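Local coordinates for protein phytanoyl-CoA dioxygenase (Streptomyces malaysiense, PDB 6ZYL) that hydroxylates the beta position of thioholgamide as a non-heme monooxygenase, probably using iron and 2-oxoglutarate as related dioxygenases do, at residues Glu50-Glu55 with Val148-Thr153; Gln57-Ala62 with Thr112-Arg117; Pro77-His80 with Ser84-Asp87; Ile89-Ala94 with Ser249-Arg254; Pro93-Ala98 with Phe232-Ile237. All coordinates share one frame; numbering follows the deposited sequence.

In the fold
Helix 46-66 supplies the first segments of contacts 1 and 2, which reach forward to the end of strand 143-149 and to strand 107-117; contact 2 is nested inside the loop closed by contact 1. Contact 3 closes a very short loop, 77-80 onto helix 84-90, nested inside both. Contacts 4 and 5 open just beyond it, sharing Pro93 and Ala94, and run on to strands 249-254 and 229-237, so they cross contacts 1 and 2 but follow contact 3 in series. Together the contacts lay helices 46-66, 84-90 and 93-103 against one face of the main sheet, whose strands 143-149, 229-237, 107-117 and 249-254 are successive neighbours.

Contact 1 (Glu50-Glu55 with Val148-Thr153); sequences EQALAE and VALTDT
Leu53 sets its CG anti to the backbone N (chi1 178°), which carries its two methyls off the helix toward Leu150 and Thr151, while CG2 of Thr151 stands anti to its own carbonyl carbon and meets one of them, CD2. The closest touch is between CD2 of Leu53 and CG2 of Thr151, 3.7 Å apart, the two side chains meeting at a slant. The other branch, CD1 of Leu53, comes to 4.2 Å from CB of Leu150. One residue earlier in the helix, CB of Ala52 touches CD2 of Leu150, again at 4.2 Å. No hydrogen bond joins the two segments. OG1 of Thr151 is bonded chiefly to Phe230 N, of the neighbouring strand, and also donates to Asp152 O (3.2 Å) from above the carbonyl plane; the two bonds would limit the rotation of the side chain. Phe230 touches both leucines. Along the helix, NE2 of Gln51 donates to OE2 of Glu55 on the anti side of the carboxylate, and Glu55 continues to Arg88 in a salt bridge. Helix 46-66 thus packs on the turn that leaves strand 143-149, an arrangement typical of the helices that flank the major sheet of the double-stranded beta-helix fold in PhyH-family oxygenases.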
# COMPACT_ATOMS: atom_id res chain seq x y z
N GLU A 50 10.95 -4.35 -13.84
CA GLU A 50 12.37 -4.54 -13.56
C GLU A 50 13.08 -3.21 -13.42
O GLU A 50 13.94 -3.04 -12.53
CB GLU A 50 13.01 -5.39 -14.66
CG GLU A 50 14.51 -5.62 -14.45
CD GLU A 50 15.12 -6.56 -15.48
OE1 GLU A 50 14.36 -7.27 -16.18
OE2 GLU A 50 16.36 -6.58 -15.59
N GLN A 51 12.76 -2.24 -14.27
CA GLN A 51 13.38 -0.92 -14.17
C GLN A 51 12.99 -0.25 -12.86
O GLN A 51 13.84 0.31 -12.16
CB GLN A 51 12.98 -0.06 -15.37
CG GLN A 51 13.59 1.33 -15.38
CD GLN A 51 15.11 1.31 -15.26
OE1 GLN A 51 15.77 0.36 -15.67
NE2 GLN A 51 15.66 2.37 -14.68
N ALA A 52 11.70 -0.29 -12.51
CA ALA A 52 11.26 0.26 -11.24
C ALA A 52 11.96 -0.42 -10.07
O ALA A 52 12.36 0.24 -9.11
CB ALA A 52 9.74 0.12 -11.11
N LEU A 53 12.12 -1.74 -10.14
CA LEU A 53 12.82 -2.45 -9.07
C LEU A 53 14.26 -1.97 -8.94
O LEU A 53 14.76 -1.79 -7.83
CB LEU A 53 12.78 -3.96 -9.32
CG LEU A 53 13.51 -4.83 -8.31
CD1 LEU A 53 12.92 -4.65 -6.91
CD2 LEU A 53 13.46 -6.30 -8.72
N ALA A 54 14.93 -1.76 -10.07
CA ALA A 54 16.30 -1.25 -10.03
C ALA A 54 16.35 0.14 -9.39
O ALA A 54 17.23 0.42 -8.58
CB ALA A 54 16.89 -1.21 -11.44
N GLU A 55 15.40 1.01 -9.76
CA GLU A 55 15.36 2.34 -9.17
C GLU A 55 15.01 2.28 -7.69
O GLU A 55 15.53 3.06 -6.89
CB GLU A 55 14.36 3.21 -9.93
CG GLU A 55 14.73 3.41 -11.39
CD GLU A 55 13.66 4.13 -12.19
OE1 GLU A 55 12.69 4.63 -11.57
OE2 GLU A 55 13.79 4.21 -13.43
N VAL A 148 1.42 -3.58 -5.79
CA VAL A 148 2.12 -3.71 -7.06
C VAL A 148 3.29 -4.68 -6.90
O VAL A 148 4.11 -4.52 -5.99
CB VAL A 148 2.61 -2.35 -7.57
CG1 VAL A 148 3.33 -2.50 -8.90
CG2 VAL A 148 1.46 -1.37 -7.69
N ALA A 149 3.37 -5.66 -7.79
CA ALA A 149 4.45 -6.64 -7.77
C ALA A 149 5.63 -6.09 -8.56
O ALA A 149 5.56 -5.95 -9.79
CB ALA A 149 3.98 -7.97 -8.37
N LEU A 150 6.72 -5.77 -7.86
CA LEU A 150 7.95 -5.37 -8.53
C LEU A 150 8.76 -6.59 -8.95
O LEU A 150 9.48 -6.53 -9.95
CB LEU A 150 8.77 -4.46 -7.63
CG LEU A 150 8.12 -3.12 -7.27
CD1 LEU A 150 9.10 -2.25 -6.48
CD2 LEU A 150 7.64 -2.38 -8.51
N THR A 151 8.68 -7.67 -8.18
CA THR A 151 9.10 -9.00 -8.60
C THR A 151 7.86 -9.86 -8.83
O THR A 151 6.75 -9.49 -8.44
CB THR A 151 9.99 -9.67 -7.55
OG1 THR A 151 9.26 -9.80 -6.32
CG2 THR A 151 11.26 -8.87 -7.31
N ASP A 152 8.05 -11.01 -9.47
CA ASP A 152 7.00 -12.02 -9.48
C ASP A 152 6.61 -12.36 -8.05
O ASP A 152 7.42 -12.29 -7.12
CB ASP A 152 7.47 -13.29 -10.19
CG ASP A 152 7.64 -13.10 -11.69
OD1 ASP A 152 6.99 -12.21 -12.27
OD2 ASP A 152 8.44 -13.86 -12.28
N THR A 153 5.35 -12.75 -7.85
CA THR A 153 4.90 -13.34 -6.60
C THR A 153 4.48 -14.78 -6.89
O THR A 153 3.66 -15.02 -7.79
CB THR A 153 3.76 -12.55 -5.96
OG1 THR A 153 2.61 -12.56 -6.81
CG2 THR A 153 4.20 -11.12 -5.68

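Contact 2 (Gln57-Ala62 with Thr112-Arg117); sequences QTYLRA and TNLFIR
The hydroxyl of Tyr59 is hydrogen-bonded to the carbonyl oxygen of Ala74, a tie that holds the phenol end of a ring whose flank leans on Leu114. There CE2 of Tyr59 comes to 4.4 Å from CD1 of Leu114, at an oblique angle to the ring. The same CD1 of Leu114 takes a second partner, CD2 of Leu60, at 4.0 Å, so this one methyl is touched by both an aromatic and an aliphatic neighbour, from successive helix residues. Leu60 is forked across the strand: with CG anti to its carbonyl carbon (chi1 -73°), it sends CD2 to Leu114 and CD1 to Ile116, where CD1 of Leu60 and CD1 of Ile116 meet 3.8 Å apart. Both aliphatic pairs reach toward each other tip to tip, as suits two backbones that stand well apart. This is helix-on-sheet packing at the major sheet of the double-stranded beta-helix fold: helix 57-62 runs almost square to strand 112-117, at 95°, with the axes 12.6 Å apart at closest approach. Leu114 and Ile116, two residues apart, present the strand face turned to the helix. Around them the layer is completed by Trp85, which packs edge-to-face with Tyr59 and also touches Leu114, and by Phe230 of strand 229-237, which lies against Ile116.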
# COMPACT_ATOMS: atom_id res chain seq x y z
N GLN A 57 15.82 -0.15 -5.63
CA GLN A 57 17.03 -0.63 -4.98
C GLN A 57 18.09 0.47 -4.88
O GLN A 57 18.74 0.59 -3.91
CB GLN A 57 17.52 -1.92 -5.61
CG GLN A 57 16.62 -3.09 -5.28
CD GLN A 57 17.03 -4.38 -5.93
OE1 GLN A 57 17.44 -4.41 -7.04
NE2 GLN A 57 16.93 -5.45 -5.20
N THR A 58 18.19 1.28 -5.90
CA THR A 58 19.07 2.41 -5.89
C THR A 58 18.63 3.39 -4.79
O THR A 58 19.41 3.87 -4.06
CB THR A 58 19.12 3.10 -7.26
OG1 THR A 58 19.78 2.27 -8.18
CG2 THR A 58 19.86 4.39 -7.17
N TYR A 59 17.35 3.62 -4.67
CA TYR A 59 16.80 4.49 -3.67
C TYR A 59 17.07 3.98 -2.25
O TYR A 59 17.44 4.72 -1.42
CB TYR A 59 15.32 4.67 -3.93
CG TYR A 59 14.48 4.96 -2.74
CD1 TYR A 59 14.31 6.25 -2.29
CD2 TYR A 59 13.86 3.97 -2.07
CE1 TYR A 59 13.56 6.53 -1.22
CE2 TYR A 59 13.09 4.24 -1.00
CZ TYR A 59 12.95 5.52 -0.57
OH TYR A 59 12.23 5.75 0.48
N LEU A 60 16.91 2.69 -2.03
CA LEU A 60 17.12 2.11 -0.74
C LEU A 60 18.57 2.26 -0.30
O LEU A 60 18.82 2.55 0.81
CB LEU A 60 16.69 0.66 -0.72
CG LEU A 60 15.20 0.37 -0.73
CD1 LEU A 60 14.91 -1.09 -0.92
CD2 LEU A 60 14.48 0.91 0.47
N ARG A 61 19.50 2.05 -1.21
CA ARG A 61 20.90 2.21 -0.91
C ARG A 61 21.22 3.67 -0.57
O ARG A 61 21.90 3.92 0.35
CB ARG A 61 21.82 1.76 -2.06
CG ARG A 61 21.87 0.27 -2.30
CD ARG A 61 22.92 -0.13 -3.30
NE ARG A 61 22.65 0.28 -4.65
CZ ARG A 61 21.89 -0.37 -5.51
NH1 ARG A 61 21.35 -1.52 -5.22
NH2 ARG A 61 21.73 0.12 -6.69
N ALA A 62 20.68 4.59 -1.32
CA ALA A 62 20.93 5.97 -1.10
C ALA A 62 20.43 6.48 0.24
O ALA A 62 21.16 7.09 0.94
CB ALA A 62 20.29 6.77 -2.20
N THR A 112 2.15 5.16 0.86
CA THR A 112 2.84 4.13 0.09
C THR A 112 3.70 3.30 1.04
O THR A 112 4.20 3.81 2.05
CB THR A 112 3.72 4.71 -1.03
OG1 THR A 112 4.56 5.76 -0.52
CG2 THR A 112 2.85 5.25 -2.16
N ASN A 113 3.86 2.03 0.70
CA ASN A 113 4.61 1.09 1.52
C ASN A 113 5.44 0.19 0.62
O ASN A 113 4.97 -0.26 -0.42
CB ASN A 113 3.68 0.20 2.37
CG ASN A 113 3.25 0.87 3.66
OD1 ASN A 113 3.94 0.79 4.67
ND2 ASN A 113 2.09 1.52 3.62
N LEU A 114 6.68 -0.06 1.03
CA LEU A 114 7.50 -1.11 0.45
C LEU A 114 7.41 -2.33 1.35
O LEU A 114 7.76 -2.26 2.53
CB LEU A 114 8.96 -0.66 0.29
CG LEU A 114 9.36 -0.12 -1.08
CD1 LEU A 114 10.76 0.47 -1.01
CD2 LEU A 114 9.27 -1.19 -2.15
N PHE A 115 6.91 -3.44 0.81
CA PHE A 115 6.83 -4.71 1.52
C PHE A 115 7.81 -5.66 0.84
O PHE A 115 7.54 -6.19 -0.23
CB PHE A 115 5.40 -5.26 1.49
CG PHE A 115 4.42 -4.42 2.26
CD1 PHE A 115 4.68 -4.03 3.56
CD2 PHE A 115 3.23 -4.03 1.68
CE1 PHE A 115 3.78 -3.26 4.27
CE2 PHE A 115 2.32 -3.26 2.38
CZ PHE A 115 2.59 -2.88 3.68
N ILE A 116 8.97 -5.84 1.47
CA ILE A 116 10.06 -6.64 0.92
C ILE A 116 10.27 -7.85 1.81
O ILE A 116 10.46 -7.70 3.03
CB ILE A 116 11.35 -5.82 0.79
CG1 ILE A 116 11.13 -4.61 -0.12
CG2 ILE A 116 12.48 -6.69 0.24
CD1 ILE A 116 12.15 -3.51 0.06
N ARG A 117 10.21 -9.03 1.22
CA ARG A 117 10.51 -10.28 1.92
C ARG A 117 11.79 -10.86 1.33
O ARG A 117 11.75 -11.45 0.25
CB ARG A 117 9.35 -11.26 1.80
CG ARG A 117 8.07 -10.71 2.42
CD ARG A 117 6.98 -11.76 2.53
NE ARG A 117 7.05 -12.48 3.80
CZ ARG A 117 6.52 -12.05 4.94
NH1 ARG A 117 5.88 -10.89 4.98
NH2 ARG A 117 6.63 -12.78 6.04

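Contact 3 (Pro77-His80 with Ser84-Asp87); sequences PKIH and SWAD
Trp85 carries CB of Ala86 over one face of its indole, 3.9 Å above the plane and offset toward the rim, while CG2 of Ile79 approaches CZ2 of Trp85 obliquely at 3.8 Å. A further ring, Phe232, packs edge-to-face with the same indole. A chi1 of 69° puts CG of Trp85 between its backbone N and carbonyl carbon, folding the ring back over Ala86 and bringing its six-membered part to Ile79. The methyl of Ala86 fills the angle between Ile79 and His80: its CB touches CG2 of Ile79 at 3.6 Å and the backbone CA of His80 at 3.7 Å. After a three-residue link the chain enters helix 84-90, whose first turn folds back on the loop 77-80, as part of the helical layer over the main sheet of the double-stranded beta-helix found in PhyH-family enzymes. A water bridges the polar side. It gives both protons to the protein, one to His80 O at 2.7 Å and one to OD1 of Asp87 at 2.6 Å, and it lies in the plane of the His80 ring at its edge. Asp87 is held at its other oxygen too, where OD2 makes a salt bridge with Arg266. The imidazole of His80 turns away from the helix to bond Thr112 OG1 through ND1, anchoring the loop to strand 107-117.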
# COMPACT_ATOMS: atom_id res chain seq x y z
N PRO A 77 5.84 6.13 5.24
CA PRO A 77 4.57 5.95 4.54
C PRO A 77 4.38 6.90 3.37
O PRO A 77 3.26 7.01 2.85
CB PRO A 77 3.53 6.24 5.63
CG PRO A 77 4.21 7.34 6.46
CD PRO A 77 5.73 7.20 6.26
N LYS A 78 5.45 7.58 2.97
CA LYS A 78 5.35 8.63 1.96
C LYS A 78 6.51 8.55 0.97
O LYS A 78 7.13 9.56 0.62
CB LYS A 78 5.32 10.01 2.63
CG LYS A 78 4.21 10.19 3.66
CD LYS A 78 2.87 10.44 3.00
CE LYS A 78 1.77 10.61 4.03
NZ LYS A 78 0.50 11.13 3.44
N ILE A 79 6.81 7.34 0.50
CA ILE A 79 7.90 7.18 -0.46
C ILE A 79 7.66 8.06 -1.68
O ILE A 79 8.59 8.68 -2.21
CB ILE A 79 8.05 5.70 -0.86
CG1 ILE A 79 8.16 4.81 0.37
CG2 ILE A 79 9.27 5.52 -1.76
CD1 ILE A 79 8.08 3.32 0.05
N HIS A 80 6.41 8.15 -2.13
CA HIS A 80 6.08 8.87 -3.35
C HIS A 80 6.33 10.37 -3.25
O HIS A 80 6.28 11.05 -4.28
CB HIS A 80 4.61 8.63 -3.70
CG HIS A 80 3.65 8.99 -2.60
ND1 HIS A 80 3.56 8.28 -1.43
CD2 HIS A 80 2.75 9.99 -2.50
CE1 HIS A 80 2.65 8.82 -0.65
NE2 HIS A 80 2.13 9.87 -1.28
N SER A 84 11.37 9.54 -7.22
CA SER A 84 10.74 9.68 -8.53
C SER A 84 10.11 8.37 -8.99
O SER A 84 9.05 8.37 -9.62
CB SER A 84 11.77 10.16 -9.55
OG SER A 84 12.16 11.50 -9.29
N TRP A 85 10.75 7.24 -8.68
CA TRP A 85 10.19 5.96 -9.11
C TRP A 85 8.85 5.69 -8.45
O TRP A 85 7.92 5.17 -9.09
CB TRP A 85 11.18 4.82 -8.82
CG TRP A 85 11.37 4.52 -7.36
CD1 TRP A 85 12.36 5.01 -6.55
CD2 TRP A 85 10.57 3.66 -6.55
NE1 TRP A 85 12.22 4.51 -5.28
CE2 TRP A 85 11.13 3.68 -5.25
CE3 TRP A 85 9.44 2.88 -6.78
CZ2 TRP A 85 10.59 2.95 -4.20
CZ3 TRP A 85 8.90 2.15 -5.73
CH2 TRP A 85 9.48 2.19 -4.46
N ALA A 86 8.72 6.04 -7.17
CA ALA A 86 7.44 5.86 -6.48
C ALA A 86 6.42 6.88 -6.98
O ALA A 86 5.25 6.54 -7.18
CB ALA A 86 7.63 5.98 -4.97
N ASP A 87 6.84 8.13 -7.16
CA ASP A 87 5.94 9.13 -7.72
C ASP A 87 5.38 8.68 -9.06
O ASP A 87 4.20 8.88 -9.35
CB ASP A 87 6.68 10.46 -7.88
CG ASP A 87 5.93 11.45 -8.75
OD1 ASP A 87 5.02 12.14 -8.23
OD2 ASP A 87 6.23 11.54 -9.96
O HOH W 1 4.10 11.55 -5.83

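Contact 4 (Ile89-Ala94 with Ser249-Arg254); sequences IVHHPA and SALLVR
Val253 and Arg254 form a classic beta bulge opposite Leu107 of strand 107-117, and both residues of the bulge reach segment 89-94. CG1 of Val253 comes to 3.7 Å from NE2 of His91, while CD2 of Leu251 meets CE1 of the same imidazole at 3.6 Å; both methyls arrive obliquely to the ring. A water lies in the ring plane at its edge, 2.7 Å from NE2 of His91, and donates to Leu252 O at 2.6 Å. The other ring nitrogen, ND1, is bonded to Asp87 O, so the imidazole is fixed from both ends. This linker between helices 84-90 and 93-103 lies over strand 249-254, near one side of the main sheet of the double-stranded beta-helix. A leucine in place of His91 has no ring nitrogens, and would probably leave Asp87 O and the bridging water without these partners. Next along, ND1 of His92 accepts from Ala94 N (3.1 Å, 143°), its N-cap bond to helix 93-103. Arg254, bent at chi2, turns its guanidinium back toward that helix, NH2 passing 4.2 Å from Pro93 O on its way to a salt bridge with Asp97.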
# COMPACT_ATOMS: atom_id res chain seq x y z
N ILE A 89 4.88 5.59 -10.24
CA ILE A 89 3.96 4.45 -10.20
C ILE A 89 2.59 4.89 -9.70
O ILE A 89 1.56 4.52 -10.27
CB ILE A 89 4.54 3.32 -9.33
CG1 ILE A 89 5.78 2.73 -10.02
CG2 ILE A 89 3.49 2.24 -9.10
CD1 ILE A 89 6.43 1.59 -9.26
N VAL A 90 2.55 5.69 -8.63
CA VAL A 90 1.25 6.06 -8.07
C VAL A 90 0.47 6.95 -9.02
O VAL A 90 -0.75 7.12 -8.85
CB VAL A 90 1.40 6.76 -6.70
CG1 VAL A 90 2.25 5.91 -5.76
CG2 VAL A 90 1.98 8.15 -6.85
N HIS A 91 1.12 7.54 -10.02
CA HIS A 91 0.44 8.33 -11.04
C HIS A 91 0.23 7.56 -12.34
O HIS A 91 -0.26 8.14 -13.32
CB HIS A 91 1.23 9.61 -11.32
CG HIS A 91 1.16 10.62 -10.22
ND1 HIS A 91 2.03 10.60 -9.14
CD2 HIS A 91 0.33 11.67 -10.01
CE1 HIS A 91 1.73 11.60 -8.33
NE2 HIS A 91 0.70 12.26 -8.83
N HIS A 92 0.58 6.28 -12.38
CA HIS A 92 0.47 5.51 -13.61
C HIS A 92 -0.98 5.45 -14.07
O HIS A 92 -1.86 5.08 -13.29
CB HIS A 92 1.02 4.10 -13.40
CG HIS A 92 1.27 3.36 -14.68
ND1 HIS A 92 0.26 2.82 -15.43
CD2 HIS A 92 2.43 3.08 -15.33
CE1 HIS A 92 0.78 2.24 -16.50
NE2 HIS A 92 2.09 2.38 -16.46
N PRO A 93 -1.27 5.79 -15.33
CA PRO A 93 -2.68 5.84 -15.76
C PRO A 93 -3.41 4.52 -15.64
O PRO A 93 -4.62 4.52 -15.36
CB PRO A 93 -2.59 6.30 -17.23
CG PRO A 93 -1.24 6.95 -17.36
CD PRO A 93 -0.34 6.22 -16.40
N ALA A 94 -2.73 3.39 -15.86
CA ALA A 94 -3.41 2.10 -15.75
C ALA A 94 -3.90 1.87 -14.32
O ALA A 94 -5.01 1.38 -14.11
CB ALA A 94 -2.47 0.97 -16.18
N SER A 249 -2.85 14.37 5.78
CA SER A 249 -2.54 14.88 4.46
C SER A 249 -2.49 13.74 3.45
O SER A 249 -2.35 12.57 3.81
CB SER A 249 -1.21 15.66 4.45
OG SER A 249 -0.13 14.85 4.88
N ALA A 250 -2.62 14.10 2.18
CA ALA A 250 -2.67 13.13 1.09
C ALA A 250 -2.37 13.88 -0.20
O ALA A 250 -2.36 15.11 -0.25
CB ALA A 250 -4.03 12.43 1.02
N LEU A 251 -2.12 13.11 -1.26
CA LEU A 251 -1.73 13.66 -2.56
C LEU A 251 -2.88 13.50 -3.54
O LEU A 251 -3.30 12.38 -3.84
CB LEU A 251 -0.47 12.97 -3.09
CG LEU A 251 0.03 13.49 -4.44
CD1 LEU A 251 0.46 14.94 -4.34
CD2 LEU A 251 1.16 12.62 -4.96
N LEU A 252 -3.37 14.63 -4.05
CA LEU A 252 -4.43 14.61 -5.05
C LEU A 252 -3.88 14.08 -6.38
O LEU A 252 -2.88 14.58 -6.89
CB LEU A 252 -4.99 16.01 -5.24
CG LEU A 252 -6.09 16.24 -6.27
CD1 LEU A 252 -7.37 15.54 -5.85
CD2 LEU A 252 -6.32 17.74 -6.45
N VAL A 253 -4.55 13.06 -6.92
CA VAL A 253 -4.13 12.48 -8.19
C VAL A 253 -5.24 12.47 -9.24
O VAL A 253 -4.93 12.44 -10.44
CB VAL A 253 -3.58 11.06 -8.00
CG1 VAL A 253 -2.33 11.09 -7.12
CG2 VAL A 253 -4.63 10.13 -7.40
N ARG A 254 -6.51 12.49 -8.84
CA ARG A 254 -7.63 12.64 -9.77
C ARG A 254 -8.67 13.54 -9.14
O ARG A 254 -8.99 13.39 -7.95
CB ARG A 254 -8.25 11.29 -10.14
CG ARG A 254 -7.41 10.44 -11.08
CD ARG A 254 -7.56 10.89 -12.53
NE ARG A 254 -6.80 10.04 -13.44
CZ ARG A 254 -7.27 8.93 -14.00
NH1 ARG A 254 -8.50 8.52 -13.74
NH2 ARG A 254 -6.50 8.22 -14.82
O HOH W 2 -0.50 14.40 -7.79

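Contact 5 (Pro93-Ala98 with Phe232-Ile237); sequences PAILDA and FAIDYI
Tyr236 pushes its phenol end into the notch between two neighbouring helix residues, Ile95 and Leu96. The walls of the notch are two methyls, CG2 of Ile95 and CD2 of Leu96, 5.2 Å apart. Each takes one flank of the ring: CD2 of Leu96 touches CE1 of Tyr236 at 3.6 Å, and CG2 of Ile95 touches CE2 of Tyr236 at 3.8 Å. Both aliphatic chains cross the tyrosine at about a right angle, and both methyls also reach the hydroxyl, with CG2 of Ile95 coming to 3.5 Å from OH of Tyr236. The torsion of Tyr236 (chi1 -71°, CG anti to the carbonyl carbon) stands the ring up off the strand and toward the helix, making it the bump of the pair. Two residues earlier, on the same face of the strand, Ile234 offers a shorter bump: its CD1 meets CD1 of Ile95 more loosely, at 4.5 Å. Ile95 therefore spans both residues, one branch to each. The helix 93-98 lies at 44° to strand 232-237, with the two axes 11.1 Å apart at closest approach, in the helical layer on the major sheet. A phenylalanine in place of Tyr236 would keep the flanks of the ring but would probably leave Val90 O without its hydrogen-bond partner and the ring end without an anchor. The greasy notch thus encloses a polar tip whose hydroxyl is satisfied by Val90 O, so one residue both fills the layer between helix and sheet and ties the strand to the backbone at Val90.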
# COMPACT_ATOMS: atom_id res chain seq x y z
N PRO A 93 -1.27 5.79 -15.33
CA PRO A 93 -2.68 5.84 -15.76
C PRO A 93 -3.41 4.52 -15.64
O PRO A 93 -4.62 4.52 -15.36
CB PRO A 93 -2.59 6.30 -17.23
CG PRO A 93 -1.24 6.95 -17.36
CD PRO A 93 -0.34 6.22 -16.40
N ALA A 94 -2.73 3.39 -15.86
CA ALA A 94 -3.41 2.10 -15.75
C ALA A 94 -3.90 1.87 -14.32
O ALA A 94 -5.01 1.38 -14.11
CB ALA A 94 -2.47 0.97 -16.18
N ILE A 95 -3.09 2.24 -13.33
CA ILE A 95 -3.50 2.08 -11.94
C ILE A 95 -4.62 3.05 -11.61
O ILE A 95 -5.63 2.68 -11.01
CB ILE A 95 -2.29 2.24 -11.00
CG1 ILE A 95 -1.27 1.13 -11.26
CG2 ILE A 95 -2.75 2.22 -9.55
CD1 ILE A 95 0.03 1.28 -10.49
N LEU A 96 -4.46 4.32 -12.00
CA LEU A 96 -5.49 5.31 -11.70
C LEU A 96 -6.81 4.95 -12.37
O LEU A 96 -7.88 5.13 -11.78
CB LEU A 96 -5.02 6.70 -12.15
CG LEU A 96 -3.82 7.28 -11.40
CD1 LEU A 96 -3.57 8.72 -11.86
CD2 LEU A 96 -4.01 7.23 -9.90
N ASP A 97 -6.76 4.45 -13.61
CA ASP A 97 -7.99 4.05 -14.28
C ASP A 97 -8.65 2.87 -13.57
O ASP A 97 -9.87 2.85 -13.39
CB ASP A 97 -7.70 3.67 -15.74
CG ASP A 97 -7.42 4.88 -16.61
OD1 ASP A 97 -7.70 6.02 -16.17
OD2 ASP A 97 -6.91 4.70 -17.73
N ALA A 98 -7.85 1.89 -13.15
CA ALA A 98 -8.40 0.75 -12.43
C ALA A 98 -9.02 1.18 -11.11
O ALA A 98 -10.12 0.74 -10.76
CB ALA A 98 -7.31 -0.30 -12.19
N PHE A 232 5.14 -3.02 -3.81
CA PHE A 232 4.95 -1.59 -3.57
C PHE A 232 3.46 -1.36 -3.43
O PHE A 232 2.70 -1.54 -4.39
CB PHE A 232 5.56 -0.78 -4.71
CG PHE A 232 5.36 0.70 -4.59
CD1 PHE A 232 6.00 1.42 -3.60
CD2 PHE A 232 4.54 1.37 -5.48
CE1 PHE A 232 5.81 2.79 -3.49
CE2 PHE A 232 4.35 2.73 -5.38
CZ PHE A 232 4.99 3.44 -4.39
N ALA A 233 3.02 -0.98 -2.23
CA ALA A 233 1.61 -0.86 -1.90
C ALA A 233 1.20 0.61 -1.85
O ALA A 233 1.92 1.45 -1.31
CB ALA A 233 1.31 -1.52 -0.56
N ILE A 234 0.03 0.90 -2.42
CA ILE A 234 -0.46 2.27 -2.55
C ILE A 234 -1.87 2.31 -2.00
O ILE A 234 -2.75 1.58 -2.47
CB ILE A 234 -0.45 2.75 -4.01
CG1 ILE A 234 0.85 2.35 -4.71
CG2 ILE A 234 -0.65 4.26 -4.07
CD1 ILE A 234 0.74 2.40 -6.24
N ASP A 235 -2.10 3.18 -1.02
CA ASP A 235 -3.44 3.39 -0.48
C ASP A 235 -4.11 4.54 -1.22
O ASP A 235 -3.65 5.68 -1.16
CB ASP A 235 -3.37 3.70 1.02
CG ASP A 235 -3.04 2.47 1.84
OD1 ASP A 235 -3.57 1.39 1.52
OD2 ASP A 235 -2.24 2.59 2.79
N TYR A 236 -5.19 4.22 -1.93
CA TYR A 236 -5.99 5.22 -2.62
C TYR A 236 -7.28 5.45 -1.84
O TYR A 236 -7.90 4.51 -1.34
CB TYR A 236 -6.32 4.77 -4.05
CG TYR A 236 -5.13 4.80 -4.98
CD1 TYR A 236 -4.77 5.97 -5.65
CD2 TYR A 236 -4.35 3.67 -5.19
CE1 TYR A 236 -3.68 6.00 -6.50
CE2 TYR A 236 -3.25 3.69 -6.03
CZ TYR A 236 -2.93 4.86 -6.69
OH TYR A 236 -1.84 4.89 -7.53
N ILE A 237 -7.67 6.72 -1.74
CA ILE A 237 -8.90 7.11 -1.06
C ILE A 237 -9.61 8.15 -1.92
O ILE A 237 -9.02 8.75 -2.81
CB ILE A 237 -8.64 7.69 0.35
CG1 ILE A 237 -7.81 8.97 0.26
CG2 ILE A 237 -7.95 6.67 1.24
CD1 ILE A 237 -7.64 9.71 1.58